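Local atomic coordinates of Aar187cp (Eremothecium gossypii, PDB entry 3ZIL), a protein that probably regulates the establishment of sister-chromatid cohesion by acting on cohesin, here represented by its mainly helical Wap1 domain. Residues A173-S177 / T213-L217. Sequence-based numbering, arbitrary orientation.
Sequences ARLIS and TLAGL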
ATOM      1  N   ALA A 173       2.746  -8.130  -1.356  1.00 18.59           N
ATOM      2  CA  ALA A 173       3.381  -8.319  -0.060  1.00 19.38           C
ATOM      3  C   ALA A 173       4.722  -9.075  -0.350  1.00 17.13           C
ATOM      4  O   ALA A 173       5.807  -8.640   0.119  1.00 19.20           O
ATOM      5  CB  ALA A 173       2.487  -9.109   0.896  1.00 16.78           C
ATOM      6  N   ARG A 174       4.665 -10.122  -1.179  1.00 16.56           N
ATOM      7  CA  ARG A 174       5.904 -10.848  -1.547  1.00 18.47           C
ATOM      8  C   ARG A 174       6.929  -9.897  -2.201  1.00 18.52           C
ATOM      9  O   ARG A 174       8.097  -9.958  -1.877  1.00 16.60           O
ATOM     10  CB  ARG A 174       5.666 -12.064  -2.439  1.00 18.21           C
ATOM     11  CG  ARG A 174       4.933 -13.217  -1.743  1.00 19.98           C
ATOM     12  CD  ARG A 174       4.995 -14.470  -2.613  1.00 23.04           C
ATOM     13  NE  ARG A 174       4.427 -14.306  -3.994  1.00 25.85           N
ATOM     14  CZ  ARG A 174       3.102 -14.450  -4.300  1.00 28.23           C
ATOM     15  NH1 ARG A 174       2.178 -14.668  -3.375  1.00 23.79           N
ATOM     16  NH2 ARG A 174       2.660 -14.322  -5.532  1.00 27.65           N
ATOM     17  N   LEU A 175       6.462  -8.992  -3.072  1.00 16.76           N
ATOM     18  CA  LEU A 175       7.334  -7.995  -3.736  1.00 17.66           C
ATOM     19  C   LEU A 175       8.004  -7.080  -2.707  1.00 17.16           C
ATOM     20  O   LEU A 175       9.200  -6.867  -2.746  1.00 17.55           O
ATOM     21  CB  LEU A 175       6.496  -7.123  -4.717  1.00 17.49           C
ATOM     22  CG  LEU A 175       7.255  -5.957  -5.412  1.00 17.66           C
ATOM     23  CD1 LEU A 175       8.314  -6.422  -6.462  1.00 17.06           C
ATOM     24  CD2 LEU A 175       6.286  -4.946  -6.053  1.00 17.96           C
ATOM     25  N   ILE A 176       7.247  -6.571  -1.732  1.00 15.90           N
ATOM     26  CA  ILE A 176       7.866  -5.754  -0.666  1.00 13.61           C
ATOM     27  C   ILE A 176       8.919  -6.532   0.096  1.00 14.96           C
ATOM     28  O   ILE A 176       9.976  -5.971   0.373  1.00 18.01           O
ATOM     29  CB  ILE A 176       6.799  -5.178   0.259  1.00 13.91           C
ATOM     30  CG1 ILE A 176       5.863  -4.210  -0.579  1.00 14.00           C
ATOM     31  CG2 ILE A 176       7.380  -4.497   1.524  1.00 13.68           C
ATOM     32  CD1 ILE A 176       4.476  -4.073   0.050  1.00 14.68           C
ATOM     33  N   SER A 177       8.671  -7.811   0.413  1.00 14.54           N
ATOM     34  CA  SER A 177       9.549  -8.585   1.272  1.00 16.49           C
ATOM     35  C   SER A 177      10.858  -8.923   0.569  1.00 17.28           C
ATOM     36  O   SER A 177      11.836  -9.262   1.219  1.00 16.20           O
ATOM     37  CB  SER A 177       8.880  -9.909   1.751  1.00 16.48           C
ATOM     38  OG  SER A 177       8.926 -10.761   0.589  1.00 22.29           O
ATOM     39  N   THR A 213       3.372 -12.425   5.469  1.00 17.48           N
ATOM     40  CA  THR A 213       4.534 -11.946   4.802  1.00 17.17           C
ATOM     41  C   THR A 213       4.996 -10.639   5.370  1.00 17.00           C
ATOM     42  O   THR A 213       6.186 -10.476   5.639  1.00 18.29           O
ATOM     43  CB  THR A 213       4.313 -11.807   3.321  1.00 17.49           C
ATOM     44  OG1 THR A 213       4.030 -13.105   2.819  1.00 15.46           O
ATOM     45  CG2 THR A 213       5.517 -11.269   2.631  1.00 15.49           C
ATOM     46  N   LEU A 214       4.079  -9.703   5.548  1.00 17.20           N
ATOM     47  CA  LEU A 214       4.456  -8.359   6.018  1.00 17.73           C
ATOM     48  C   LEU A 214       4.906  -8.455   7.471  1.00 18.80           C
ATOM     49  O   LEU A 214       5.842  -7.776   7.882  1.00 16.09           O
ATOM     50  CB  LEU A 214       3.283  -7.380   5.850  1.00 16.63           C
ATOM     51  CG  LEU A 214       2.818  -7.152   4.413  1.00 20.58           C
ATOM     52  CD1 LEU A 214       1.674  -6.144   4.536  1.00 19.58           C
ATOM     53  CD2 LEU A 214       3.953  -6.544   3.560  1.00 17.50           C
ATOM     54  N   ALA A 215       4.273  -9.338   8.229  1.00 19.26           N
ATOM     55  CA  ALA A 215       4.636  -9.467   9.669  1.00 20.10           C
ATOM     56  C   ALA A 215       6.059 -10.085   9.803  1.00 22.85           C
ATOM     57  O   ALA A 215       6.707  -9.898  10.846  1.00 19.71           O
ATOM     58  CB  ALA A 215       3.614 -10.320  10.371  1.00 23.49           C
ATOM     59  N   GLY A 216       6.538 -10.758   8.728  1.00 18.65           N
ATOM     60  CA  GLY A 216       7.901 -11.329   8.647  1.00 19.27           C
ATOM     61  C   GLY A 216       9.000 -10.391   8.149  1.00 20.80           C
ATOM     62  O   GLY A 216      10.163 -10.807   8.023  1.00 18.50           O
ATOM     63  N   LEU A 217       8.673  -9.121   7.880  1.00 17.96           N
ATOM     64  CA  LEU A 217       9.654  -8.164   7.336  1.00 18.13           C
ATOM     65  C   LEU A 217      10.646  -7.758   8.418  1.00 19.47           C
ATOM     66  O   LEU A 217      10.327  -7.889   9.618  1.00 18.53           O
ATOM     67  CB  LEU A 217       8.946  -6.850   6.884  1.00 15.21           C
ATOM     68  CG  LEU A 217       8.028  -7.005   5.653  1.00 18.30           C
ATOM     69  CD1 LEU A 217       7.191  -5.721   5.350  1.00 14.99           C
ATOM     70  CD2 LEU A 217       8.819  -7.435   4.414  1.00 16.18           C
TER
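Thr213 lays its methyl CG2 over the turn between Ala173 and Ser177, with CG2 3.6 Å from Ala173 O and 3.7 Å from Ser177 CB. Its OG1 (chi1 -62°) lies beside the threonine's own N and hydrogen-bonds to Gln209 O one turn back, which leaves CG2, opposite that N, turned to helix 168-178. Ser177 likewise spends its hydroxyl at home: OG bonds Arg174 O at 2.7 Å, the oxygen sitting 24° off the carbonyl plane, and its CB is left to the partner. Against it comes Leu217, whose CD2 reaches within 3.4 Å of Ser177 CA, a close approach, while the other branch, CD1, meets Ile176 CG2 at 4.0 Å. Deeper in, Leu214 CD2 packs on Ala173 CB at 4.0 Å and, more loosely, on Ile176 CD1. No hydrogen bond crosses, and 278 Å² is buried in total. Leu214 also meets Leu231 of helix 225-235, and Ile176 meets Leu191 of helix 185-193, so the apolar layer continues into both. The contact joins helix 168-178 to the C-terminal end of helix 201-215 and the turn after it, packing of nearby helices consistent with the helical-repeat architecture of the TPR clan to which Wap1 domains belong.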